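Local atomic coordinates of ARF-like GTPase (Chlamydomonas reinhardtii, PDB entry 4M9Q), a protein that belongs to the ARF-like family of small P-loop GTP-binding proteins and here holds phosphoaminophosphonic acid-guanylate ester together with a magnesium ion. Residues K17-Q25 against T32-L43; S138-A146 against R157-T168. All blocks are in the same frame, centred on the assembly; numbering follows the deposited sequence. Where two conformers were deposited one is given.

Contact 1: K17-Q25 against T32-L43; sequences KTTLLNSIQ and TTPTFGFNSTTL. With MG (magnesium ion), chain E; GNP (phosphoaminophosphonic acid-guanylate ester), chain D.
Helix 17-24 and strand 38-43 run roughly the same way, their axes 31° apart and 10.2 Å at closest approach, while residues 32-35 pass beside the start of the helix. Thr-18 and Thr-35 meet at the magnesium ion, which Thr-18 OG1 binds at 1.9 Å and Thr-35 OG1 at 2.0 Å. Nucleotide atoms O1G and O1B and two waters complete six ligands. With chi1 at -56°, Thr-18 sends OG1 to the metal, while the other branch, CG2, lies 3.5 Å from Asn-39 ND2. Asp-54 accepts hydrogen bonds from both Thr-18 OG1 and Asn-39 ND2, a second shell that positions the metal-binding hydroxyl. Thr-35 N adds a bond of 2.7 Å to O1G of the nucleotide, as expected of the switch 1 threonine in small GTPases. Lys-17, consistent with the lysine of a P-loop (Walker A), bends its chain so that NZ bridges O2B and O2G. A water joins the hydroxyls of Thr-19 and Thr-32 to the ribose O2'. Farther along, Leu-21 CD2 meets Thr-41 CG2 tip to tip at 3.5 Å, and the side chains of Ile-24 and Leu-43 cross at about a right angle, with Ile-24 CG2 3.7 Å from Leu-43 CD1. Strand 38-45 forms one edge of the sheet, bonded to strand 48-55; Leu-21 also touches Leu-9 of strand 3-10, and Leu-158 of helix 157-190 packs on Ile-24.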
loop_
_atom_site.group_PDB
_atom_site.type_symbol
_atom_site.label_atom_id
_atom_site.label_comp_id
_atom_site.label_asym_id
_atom_site.label_seq_id
_atom_site.Cartn_x
_atom_site.Cartn_y
_atom_site.Cartn_z
ATOM N N LYS A 17 -8.299 2.960 1.134
ATOM C CA LYS A 17 -7.052 3.362 0.482
ATOM C C LYS A 17 -7.183 4.781 -0.030
ATOM O O LYS A 17 -6.347 5.646 0.256
ATOM C CB LYS A 17 -6.754 2.470 -0.700
ATOM C CG LYS A 17 -6.649 1.010 -0.365
ATOM C CD LYS A 17 -6.368 0.134 -1.593
ATOM C CE LYS A 17 -7.600 -0.004 -2.479
ATOM N NZ LYS A 17 -8.658 -0.827 -1.848
ATOM N N THR A 18 -8.234 5.041 -0.805
ATOM C CA THR A 18 -8.399 6.361 -1.370
ATOM C C THR A 18 -8.520 7.417 -0.257
ATOM O O THR A 18 -7.885 8.461 -0.329
ATOM C CB THR A 18 -9.541 6.370 -2.382
ATOM O OG1 THR A 18 -9.271 5.376 -3.378
ATOM C CG2 THR A 18 -9.695 7.724 -3.123
ATOM N N THR A 19 -9.260 7.119 0.807
ATOM C CA THR A 19 -9.400 8.053 1.935
ATOM C C THR A 19 -8.049 8.252 2.626
ATOM O O THR A 19 -7.683 9.333 3.030
ATOM C CB THR A 19 -10.435 7.535 2.933
ATOM O OG1 THR A 19 -11.644 7.178 2.225
ATOM C CG2 THR A 19 -10.776 8.601 4.028
ATOM N N LEU A 20 -7.284 7.183 2.724
ATOM C CA LEU A 20 -5.986 7.249 3.362
ATOM C C LEU A 20 -5.037 8.098 2.529
ATOM O O LEU A 20 -4.350 8.981 3.019
ATOM C CB LEU A 20 -5.457 5.850 3.574
ATOM C CG LEU A 20 -4.189 5.780 4.406
ATOM C CD1 LEU A 20 -4.239 4.504 5.251
ATOM C CD2 LEU A 20 -2.987 5.843 3.475
ATOM N N LEU A 21 -5.075 7.911 1.234
ATOM C CA LEU A 21 -4.256 8.737 0.376
ATOM C C LEU A 21 -4.589 10.201 0.484
ATOM O O LEU A 21 -3.690 11.008 0.611
ATOM C CB LEU A 21 -4.420 8.323 -1.066
ATOM C CG LEU A 21 -3.396 9.013 -1.960
ATOM C CD1 LEU A 21 -2.013 8.873 -1.292
ATOM C CD2 LEU A 21 -3.447 8.466 -3.373
ATOM N N ASN A 22 -5.870 10.553 0.408
ATOM C CA ASN A 22 -6.303 11.915 0.652
ATOM C C ASN A 22 -5.777 12.416 1.982
ATOM O O ASN A 22 -5.133 13.440 2.028
ATOM C CB ASN A 22 -7.843 12.070 0.608
ATOM C CG ASN A 22 -8.422 11.814 -0.787
ATOM O OD1 ASN A 22 -7.708 11.893 -1.815
ATOM N ND2 ASN A 22 -9.699 11.471 -0.838
ATOM N N SER A 23 -5.996 11.685 3.059
ATOM C CA SER A 23 -5.631 12.178 4.385
ATOM C C SER A 23 -4.139 12.322 4.559
ATOM O O SER A 23 -3.677 13.140 5.333
ATOM C CB SER A 23 -6.190 11.250 5.459
ATOM O OG SER A 23 -7.612 11.392 5.498
ATOM N N ILE A 24 -3.379 11.510 3.845
ATOM C CA ILE A 24 -1.926 11.568 3.969
ATOM C C ILE A 24 -1.380 12.817 3.287
ATOM O O ILE A 24 -0.350 13.346 3.717
ATOM C CB ILE A 24 -1.271 10.283 3.462
ATOM C CG1 ILE A 24 -0.142 9.854 4.344
ATOM C CG2 ILE A 24 -0.762 10.426 2.066
ATOM C CD1 ILE A 24 0.153 8.383 4.149
ATOM N N GLN A 25 -2.101 13.263 2.252
ATOM C CA GLN A 25 -1.848 14.514 1.531
ATOM C C GLN A 25 -2.546 15.736 2.176
ATOM O O GLN A 25 -2.758 16.748 1.513
ATOM C CB GLN A 25 -2.351 14.382 0.076
ATOM C CG GLN A 25 -1.327 13.972 -0.974
ATOM C CD GLN A 25 -0.894 15.109 -1.896
ATOM O OE1 GLN A 25 -1.698 15.990 -2.274
ATOM N NE2 GLN A 25 0.389 15.098 -2.271
ATOM N N THR A 32 -15.276 10.270 -1.503
ATOM C CA THR A 32 -14.652 9.231 -2.300
ATOM C C THR A 32 -15.705 8.268 -2.784
ATOM O O THR A 32 -16.638 7.936 -2.057
ATOM C CB THR A 32 -13.669 8.386 -1.473
ATOM O OG1 THR A 32 -14.398 7.715 -0.434
ATOM C CG2 THR A 32 -12.552 9.225 -0.889
ATOM N N THR A 33 -15.510 7.777 -3.996
ATOM C CA THR A 33 -16.336 6.705 -4.539
ATOM C C THR A 33 -15.372 5.576 -4.793
ATOM O O THR A 33 -14.191 5.806 -4.901
ATOM C CB THR A 33 -17.052 7.144 -5.866
ATOM O OG1 THR A 33 -16.159 7.920 -6.682
ATOM C CG2 THR A 33 -18.295 8.025 -5.575
ATOM N N PRO A 34 -15.870 4.358 -4.930
ATOM C CA PRO A 34 -15.025 3.249 -5.354
ATOM C C PRO A 34 -14.112 3.572 -6.544
ATOM O O PRO A 34 -14.515 4.163 -7.522
ATOM C CB PRO A 34 -16.044 2.184 -5.737
ATOM C CG PRO A 34 -17.192 2.441 -4.804
ATOM C CD PRO A 34 -17.276 3.939 -4.765
ATOM N N THR A 35 -12.855 3.188 -6.437
ATOM C CA THR A 35 -11.897 3.456 -7.477
ATOM C C THR A 35 -11.982 2.361 -8.543
ATOM O O THR A 35 -11.647 1.212 -8.292
ATOM C CB THR A 35 -10.524 3.513 -6.826
ATOM O OG1 THR A 35 -10.607 4.430 -5.721
ATOM C CG2 THR A 35 -9.444 3.919 -7.819
ATOM N N PHE A 36 -12.492 2.712 -9.718
ATOM C CA PHE A 36 -12.465 1.819 -10.881
ATOM C C PHE A 36 -11.385 2.327 -11.817
ATOM O O PHE A 36 -11.692 2.817 -12.890
ATOM C CB PHE A 36 -13.793 1.837 -11.645
ATOM C CG PHE A 36 -14.925 1.133 -10.957
ATOM C CD1 PHE A 36 -15.573 1.707 -9.868
ATOM C CD2 PHE A 36 -15.390 -0.080 -11.437
ATOM C CE1 PHE A 36 -16.634 1.063 -9.259
ATOM C CE2 PHE A 36 -16.458 -0.722 -10.836
ATOM C CZ PHE A 36 -17.075 -0.153 -9.742
ATOM N N GLY A 37 -10.140 2.300 -11.367
ATOM C CA GLY A 37 -9.005 2.693 -12.180
ATOM C C GLY A 37 -7.944 2.899 -11.128
ATOM O O GLY A 37 -7.761 1.992 -10.266
ATOM N N PHE A 38 -7.315 4.078 -11.163
ATOM C CA PHE A 38 -6.467 4.510 -10.100
ATOM C C PHE A 38 -6.289 6.039 -9.960
ATOM O O PHE A 38 -6.495 6.845 -10.912
ATOM C CB PHE A 38 -5.093 3.870 -10.286
ATOM C CG PHE A 38 -4.258 4.507 -11.363
ATOM C CD1 PHE A 38 -3.429 5.590 -11.068
ATOM C CD2 PHE A 38 -4.261 4.013 -12.630
ATOM C CE1 PHE A 38 -2.632 6.187 -12.061
ATOM C CE2 PHE A 38 -3.488 4.615 -13.638
ATOM C CZ PHE A 38 -2.661 5.696 -13.345
ATOM N N ASN A 39 -5.860 6.404 -8.760
ATOM C CA ASN A 39 -5.450 7.751 -8.416
ATOM C C ASN A 39 -3.929 7.701 -8.208
ATOM O O ASN A 39 -3.389 6.688 -7.790
ATOM C CB ASN A 39 -6.177 8.158 -7.124
ATOM C CG ASN A 39 -7.713 7.981 -7.220
ATOM O OD1 ASN A 39 -8.361 8.536 -8.104
ATOM N ND2 ASN A 39 -8.291 7.233 -6.285
ATOM N N SER A 40 -3.248 8.801 -8.460
ATOM C CA SER A 40 -1.786 8.871 -8.466
ATOM C C SER A 40 -1.448 10.185 -7.859
ATOM O O SER A 40 -1.958 11.190 -8.304
ATOM C CB SER A 40 -1.314 8.845 -9.927
ATOM O OG SER A 40 0.041 9.163 -10.118
ATOM N N THR A 41 -0.583 10.214 -6.862
ATOM C CA THR A 41 -0.069 11.494 -6.389
ATOM C C THR A 41 1.372 11.365 -5.890
ATOM O O THR A 41 1.931 10.287 -5.863
ATOM C CB THR A 41 -0.992 12.055 -5.309
ATOM O OG1 THR A 41 -0.333 12.071 -4.049
ATOM C CG2 THR A 41 -2.193 11.172 -5.182
ATOM N N THR A 42 1.936 12.492 -5.493
ATOM C CA THR A 42 3.300 12.583 -5.074
ATOM C C THR A 42 3.393 13.204 -3.699
ATOM O O THR A 42 2.652 14.111 -3.386
ATOM C CB THR A 42 4.101 13.396 -6.071
ATOM O OG1 THR A 42 4.292 12.611 -7.255
ATOM C CG2 THR A 42 5.455 13.773 -5.473
ATOM N N LEU A 43 4.260 12.634 -2.866
ATOM C CA LEU A 43 4.442 13.047 -1.489
ATOM C C LEU A 43 5.906 13.337 -1.258
ATOM O O LEU A 43 6.755 12.712 -1.866
ATOM C CB LEU A 43 4.103 11.884 -0.500
ATOM C CG LEU A 43 2.723 11.274 -0.504
ATOM C CD1 LEU A 43 2.612 10.254 0.596
ATOM C CD2 LEU A 43 1.660 12.325 -0.317
HETATM MG MG MG E . -10.358 3.895 -3.804
HETATM P PG GNP D . -11.819 0.871 -3.523
HETATM O O1G GNP D . -11.487 2.288 -4.235
HETATM O O2G GNP D . -10.535 -0.020 -3.397
HETATM O O3G GNP D . -13.003 0.252 -4.288
HETATM N N3B GNP D . -12.208 1.223 -1.907
HETATM P PB GNP D . -11.116 2.160 -1.020
HETATM O O1B GNP D . -10.383 3.283 -1.919
HETATM O O2B GNP D . -10.159 1.194 -0.378
HETATM O O3A GNP D . -12.078 2.771 0.087
HETATM P PA GNP D . -12.394 4.303 0.376
HETATM O O1A GNP D . -13.215 4.660 -0.802
HETATM O O2A GNP D . -11.106 4.975 0.699
HETATM O "O5'" GNP D . -13.266 4.112 1.700
HETATM C "C5'" GNP D . -14.354 3.156 1.701
HETATM C "C4'" GNP D . -15.450 3.587 2.711
HETATM O "O4'" GNP D . -14.838 3.556 4.010
HETATM C "C3'" GNP D . -15.888 5.038 2.578
HETATM O "O3'" GNP D . -17.164 5.285 3.165
HETATM C "C2'" GNP D . -14.954 5.778 3.473
HETATM O "O2'" GNP D . -15.439 6.995 3.957
HETATM C "C1'" GNP D . -14.874 4.829 4.627
HETATM N N9 GNP D . -13.711 4.983 5.506
HETATM C C8 GNP D . -12.448 5.074 5.094
HETATM N N7 GNP D . -11.613 5.136 6.140
HETATM C C5 GNP D . -12.358 5.107 7.250
HETATM C C6 GNP D . -12.050 5.170 8.690
HETATM O O6 GNP D . -10.883 5.282 9.107
HETATM N N1 GNP D . -13.065 5.087 9.524
HETATM C C2 GNP D . -14.363 4.960 9.105
HETATM N N2 GNP D . -15.302 4.906 10.053
HETATM N N3 GNP D . -14.732 4.897 7.799
HETATM C C4 GNP D . -13.754 5.002 6.838
HETATM O O HOH W 1 -13.945 8.905 2.424
HETATM O O HOH W 2 -12.066 4.990 -3.321
HETATM O O HOH W 3 -8.705 2.792 -4.249
#

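Contact 2: S138-A146 against R157-T168; sequences SHNVFPCTA and RLRDGLKWLVGT. With GNP (phosphoaminophosphonic acid-guanylate ester), chain D.
The last strand of the sheet, 139-143, and the first part of helix 157-190, residues 157-168, pack nearly antiparallel at 168°; the strand runs on into the loop that carries Thr-145 and Ala-146 to the guanine base. Asn-140 meets Trp-164 at the end far from the nucleotide, its CB over the indole, 3.6 Å from the centroid of the six-membered ring, a CH-pi contact. The amide of Asn-140 stands steeply to the indole, their planes 77° apart. Trp-164 has CG anti to its backbone N (chi1 173°), which carries the indole across to the strand, where CH2 lies 3.5 Å from His-139 CA. On the opposite indole face is Thr-168 OG1, which donates to Trp-164 O one turn back. Phe-142 lays one ring face on Gly-161 CA, 3.6 Å from the ring centroid, so helix backbone and aromatic ring meet directly, and its CZ touches Trp-164 CB.

In this P-loop NTPase fold the strand is one of the two outermost, bonded to strand 108-113, and the helix packs on one face of the sheet, where Leu-165 reaches Cys-109 of strand 108-113 and Val-76 of strand 74-80. Nearer the nucleotide, Cys-144 CB packs on Leu-158 CD2 at 3.5 Å. Arg-157 lays a guanidinium face over the backbone at Pro-143 and Cys-144; its NH1 gives Thr-145 OG1 a weak bond at the edge and forms a salt bridge with Asp-155, which also accepts from Thr-145 N. Ala-146 N, bonded to Asn-113 OD1, lies 3.1 Å from O6 of the nucleotide.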
loop_
_atom_site.group_PDB
_atom_site.type_symbol
_atom_site.label_atom_id
_atom_site.label_comp_id
_atom_site.label_asym_id
_atom_site.label_seq_id
_atom_site.Cartn_x
_atom_site.Cartn_y
_atom_site.Cartn_z
ATOM N N SER A 138 9.727 -7.764 4.822
ATOM C CA SER A 138 9.746 -6.930 5.979
ATOM C C SER A 138 8.401 -6.195 6.054
ATOM O O SER A 138 7.873 -5.758 5.035
ATOM C CB SER A 138 10.934 -5.992 5.910
ATOM O OG SER A 138 10.829 -5.034 6.934
ATOM N N HIS A 139 7.813 -6.096 7.245
ATOM C CA HIS A 139 6.528 -5.453 7.368
ATOM C C HIS A 139 6.265 -5.035 8.735
ATOM O O HIS A 139 6.851 -5.551 9.694
ATOM C CB HIS A 139 5.423 -6.364 6.950
ATOM C CG HIS A 139 5.316 -7.589 7.785
ATOM N ND1 HIS A 139 6.069 -8.666 7.553
ATOM C CD2 HIS A 139 4.550 -7.869 8.936
ATOM C CE1 HIS A 139 5.781 -9.629 8.489
ATOM N NE2 HIS A 139 4.870 -9.121 9.346
ATOM N N ASN A 140 5.341 -4.104 8.857
ATOM C CA ASN A 140 4.959 -3.602 10.166
ATOM C C ASN A 140 3.512 -3.214 10.066
ATOM O O ASN A 140 3.080 -2.777 8.988
ATOM C CB ASN A 140 5.806 -2.370 10.490
ATOM C CG ASN A 140 5.940 -2.105 11.970
ATOM O OD1 ASN A 140 5.247 -2.673 12.807
ATOM N ND2 ASN A 140 6.869 -1.228 12.302
ATOM N N VAL A 141 2.772 -3.312 11.165
ATOM C CA VAL A 141 1.344 -3.045 11.126
ATOM C C VAL A 141 1.075 -1.851 11.973
ATOM O O VAL A 141 1.552 -1.788 13.089
ATOM C CB VAL A 141 0.516 -4.216 11.715
ATOM C CG1 VAL A 141 -0.974 -3.849 11.807
ATOM C CG2 VAL A 141 0.760 -5.487 10.897
ATOM N N PHE A 142 0.294 -0.922 11.453
ATOM C CA PHE A 142 0.015 0.320 12.128
ATOM C C PHE A 142 -1.477 0.517 12.140
ATOM O O PHE A 142 -2.094 0.604 11.097
ATOM C CB PHE A 142 0.603 1.476 11.351
ATOM C CG PHE A 142 2.092 1.419 11.226
ATOM C CD1 PHE A 142 2.683 0.846 10.114
ATOM C CD2 PHE A 142 2.897 1.980 12.192
ATOM C CE1 PHE A 142 4.046 0.811 9.980
ATOM C CE2 PHE A 142 4.265 1.927 12.077
ATOM C CZ PHE A 142 4.837 1.328 10.979
ATOM N N PRO A 143 -2.071 0.571 13.333
ATOM C CA PRO A 143 -3.452 0.926 13.392
ATOM C C PRO A 143 -3.657 2.390 13.055
ATOM O O PRO A 143 -2.835 3.214 13.429
ATOM C CB PRO A 143 -3.832 0.658 14.855
ATOM C CG PRO A 143 -2.596 0.299 15.569
ATOM C CD PRO A 143 -1.477 0.210 14.616
ATOM N N CYS A 144 -4.780 2.739 12.415
ATOM C CA CYS A 144 -5.005 4.115 12.031
ATOM C C CYS A 144 -6.462 4.375 11.755
ATOM O O CYS A 144 -7.311 3.468 11.762
ATOM C CB CYS A 144 -4.208 4.453 10.777
ATOM S SG CYS A 144 -4.811 3.528 9.361
ATOM N N THR A 145 -6.742 5.651 11.504
ATOM C CA THR A 145 -8.080 6.138 11.166
ATOM C C THR A 145 -7.931 7.148 10.052
ATOM O O THR A 145 -7.613 8.304 10.260
ATOM C CB THR A 145 -8.704 6.777 12.425
ATOM O OG1 THR A 145 -8.694 5.782 13.430
ATOM C CG2 THR A 145 -10.124 7.262 12.192
ATOM N N ALA A 146 -8.076 6.660 8.848
ATOM C CA ALA A 146 -7.894 7.445 7.645
ATOM C C ALA A 146 -8.985 8.511 7.604
ATOM O O ALA A 146 -8.795 9.535 6.983
ATOM C CB ALA A 146 -7.995 6.534 6.420
ATOM N N ARG A 157 -0.608 8.571 12.913
ATOM C CA ARG A 157 -0.223 7.179 12.619
ATOM C C ARG A 157 0.043 6.968 11.115
ATOM O O ARG A 157 0.863 6.133 10.738
ATOM C CB ARG A 157 -1.285 6.183 13.114
ATOM C CG ARG A 157 -1.549 6.087 14.631
ATOM C CD ARG A 157 -3.071 6.081 14.867
ATOM N NE ARG A 157 -3.673 5.077 15.740
ATOM C CZ ARG A 157 -4.996 4.869 15.842
ATOM N NH1 ARG A 157 -5.874 5.592 15.109
ATOM N NH2 ARG A 157 -5.445 3.925 16.672
ATOM N N LEU A 158 -0.632 7.714 10.247
ATOM C CA LEU A 158 -0.436 7.525 8.797
ATOM C C LEU A 158 0.995 7.889 8.343
ATOM O O LEU A 158 1.643 7.076 7.665
ATOM C CB LEU A 158 -1.431 8.314 7.957
ATOM C CG LEU A 158 -2.901 8.052 8.254
ATOM C CD1 LEU A 158 -3.767 8.961 7.377
ATOM C CD2 LEU A 158 -3.273 6.584 8.124
ATOM N N ARG A 159 1.477 9.079 8.715
ATOM C CA ARG A 159 2.891 9.443 8.461
ATOM C C ARG A 159 3.858 8.527 9.195
ATOM O O ARG A 159 4.900 8.170 8.651
ATOM C CB ARG A 159 3.195 10.917 8.823
ATOM C CG ARG A 159 2.697 11.958 7.807
ATOM C CD ARG A 159 3.647 12.008 6.615
ATOM N NE ARG A 159 3.084 12.707 5.457
ATOM C CZ ARG A 159 3.779 13.110 4.388
ATOM N NH1 ARG A 159 5.085 12.897 4.294
ATOM N NH2 ARG A 159 3.155 13.749 3.402
ATOM N N ASP A 160 3.535 8.140 10.426
ATOM C CA ASP A 160 4.387 7.190 11.144
ATOM C C ASP A 160 4.608 5.948 10.297
ATOM O O ASP A 160 5.733 5.496 10.092
ATOM C CB ASP A 160 3.800 6.802 12.465
ATOM C CG ASP A 160 3.785 7.957 13.477
ATOM O OD1 ASP A 160 4.442 9.019 13.233
ATOM O OD2 ASP A 160 3.087 7.797 14.526
ATOM N N GLY A 161 3.541 5.425 9.739
ATOM C CA GLY A 161 3.643 4.245 8.882
ATOM C C GLY A 161 4.455 4.554 7.645
ATOM O O GLY A 161 5.370 3.824 7.314
ATOM N N LEU A 162 4.174 5.685 7.002
ATOM C CA LEU A 162 4.957 6.104 5.835
ATOM C C LEU A 162 6.436 6.248 6.158
ATOM O O LEU A 162 7.273 5.788 5.393
ATOM C CB LEU A 162 4.393 7.388 5.227
ATOM C CG LEU A 162 4.978 7.809 3.898
ATOM C CD1 LEU A 162 4.790 6.717 2.871
ATOM C CD2 LEU A 162 4.323 9.087 3.415
ATOM N N LYS A 163 6.758 6.836 7.305
ATOM C CA LYS A 163 8.166 7.054 7.681
ATOM C C LYS A 163 8.892 5.732 7.930
ATOM O O LYS A 163 10.056 5.601 7.612
ATOM C CB LYS A 163 8.284 7.883 8.965
ATOM C CG LYS A 163 8.263 9.381 8.751
ATOM C CD LYS A 163 8.081 10.184 10.057
ATOM C CE LYS A 163 8.364 11.665 9.809
ATOM N NZ LYS A 163 9.843 11.970 9.613
ATOM N N TRP A 164 8.206 4.768 8.540
ATOM C CA TRP A 164 8.792 3.444 8.692
ATOM C C TRP A 164 9.057 2.840 7.314
ATOM O O TRP A 164 10.096 2.238 7.097
ATOM C CB TRP A 164 7.879 2.543 9.481
ATOM C CG TRP A 164 8.401 1.147 9.494
ATOM C CD1 TRP A 164 9.368 0.594 10.357
ATOM C CD2 TRP A 164 8.089 0.083 8.562
ATOM N NE1 TRP A 164 9.619 -0.705 10.026
ATOM C CE2 TRP A 164 8.895 -1.067 8.955
ATOM C CE3 TRP A 164 7.244 -0.038 7.531
ATOM C CZ2 TRP A 164 8.820 -2.252 8.309
ATOM C CZ3 TRP A 164 7.195 -1.245 6.850
ATOM C CH2 TRP A 164 7.985 -2.319 7.232
ATOM N N LEU A 165 8.123 2.993 6.372
ATOM C CA LEU A 165 8.287 2.391 5.049
ATOM C C LEU A 165 9.479 3.028 4.354
ATOM O O LEU A 165 10.354 2.329 3.831
ATOM C CB LEU A 165 7.083 2.642 4.149
ATOM C CG LEU A 165 6.423 1.526 3.363
ATOM C CD1 LEU A 165 5.741 2.105 2.135
ATOM C CD2 LEU A 165 7.340 0.412 3.037
ATOM N N VAL A 166 9.483 4.359 4.359
ATOM C CA VAL A 166 10.482 5.087 3.598
ATOM C C VAL A 166 11.856 4.805 4.184
ATOM O O VAL A 166 12.812 4.606 3.450
ATOM C CB VAL A 166 10.161 6.596 3.510
ATOM C CG1 VAL A 166 11.361 7.321 2.933
ATOM C CG2 VAL A 166 8.897 6.792 2.642
ATOM N N GLY A 167 11.932 4.743 5.496
ATOM C CA GLY A 167 13.176 4.399 6.172
ATOM C C GLY A 167 13.646 2.998 5.840
ATOM O O GLY A 167 14.837 2.746 5.722
ATOM N N THR A 168 12.715 2.078 5.672
ATOM C CA THR A 168 13.111 0.741 5.293
ATOM C C THR A 168 13.605 0.744 3.887
ATOM O O THR A 168 14.651 0.156 3.624
ATOM C CB THR A 168 11.953 -0.237 5.454
ATOM O OG1 THR A 168 11.523 -0.201 6.817
ATOM C CG2 THR A 168 12.334 -1.598 5.164
HETATM P PG GNP D . -11.819 0.871 -3.523
HETATM O O1G GNP D . -11.487 2.288 -4.235
HETATM O O2G GNP D . -10.535 -0.020 -3.397
HETATM O O3G GNP D . -13.003 0.252 -4.288
HETATM N N3B GNP D . -12.208 1.223 -1.907
HETATM P PB GNP D . -11.116 2.160 -1.020
HETATM O O1B GNP D . -10.383 3.283 -1.919
HETATM O O2B GNP D . -10.159 1.194 -0.378
HETATM O O3A GNP D . -12.078 2.771 0.087
HETATM P PA GNP D . -12.394 4.303 0.376
HETATM O O1A GNP D . -13.215 4.660 -0.802
HETATM O O2A GNP D . -11.106 4.975 0.699
HETATM O "O5'" GNP D . -13.266 4.112 1.700
HETATM C "C5'" GNP D . -14.354 3.156 1.701
HETATM C "C4'" GNP D . -15.450 3.587 2.711
HETATM O "O4'" GNP D . -14.838 3.556 4.010
HETATM C "C3'" GNP D . -15.888 5.038 2.578
HETATM O "O3'" GNP D . -17.164 5.285 3.165
HETATM C "C2'" GNP D . -14.954 5.778 3.473
HETATM O "O2'" GNP D . -15.439 6.995 3.957
HETATM C "C1'" GNP D . -14.874 4.829 4.627
HETATM N N9 GNP D . -13.711 4.983 5.506
HETATM C C8 GNP D . -12.448 5.074 5.094
HETATM N N7 GNP D . -11.613 5.136 6.140
HETATM C C5 GNP D . -12.358 5.107 7.250
HETATM C C6 GNP D . -12.050 5.170 8.690
HETATM O O6 GNP D . -10.883 5.282 9.107
HETATM N N1 GNP D . -13.065 5.087 9.524
HETATM C C2 GNP D . -14.363 4.960 9.105
HETATM N N2 GNP D . -15.302 4.906 10.053
HETATM N N3 GNP D . -14.732 4.897 7.799
HETATM C C4 GNP D . -13.754 5.002 6.838
#

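From the N terminus, the chain first passes through the probable P-loop into helix 17-24 and, after a short loop, returns along the nucleotide to strand 38-45, closing contact 1. It then adds strands 48-55, 74-80 and 108-113 to the sheet begun by strand 3-10, before strand 139-143 leads into helix 157-190 and closes contact 2. The two loops are therefore in series, neither nested nor crossed, and involve the two outer strands of the same sheet. The centres of contact 1 and contact 2 lie about 16 Å apart. Helices 17-24 and 157-190 touch through Leu-20 CD1 and Leu-158 CD2; Leu-43 of strand 38-45 packs on Leu-162, and Ser-23 OG probably hydrogen-bonds Ala-146 O. Contact 1 meets the nucleotide chiefly at its phosphates, contact 2 at the base.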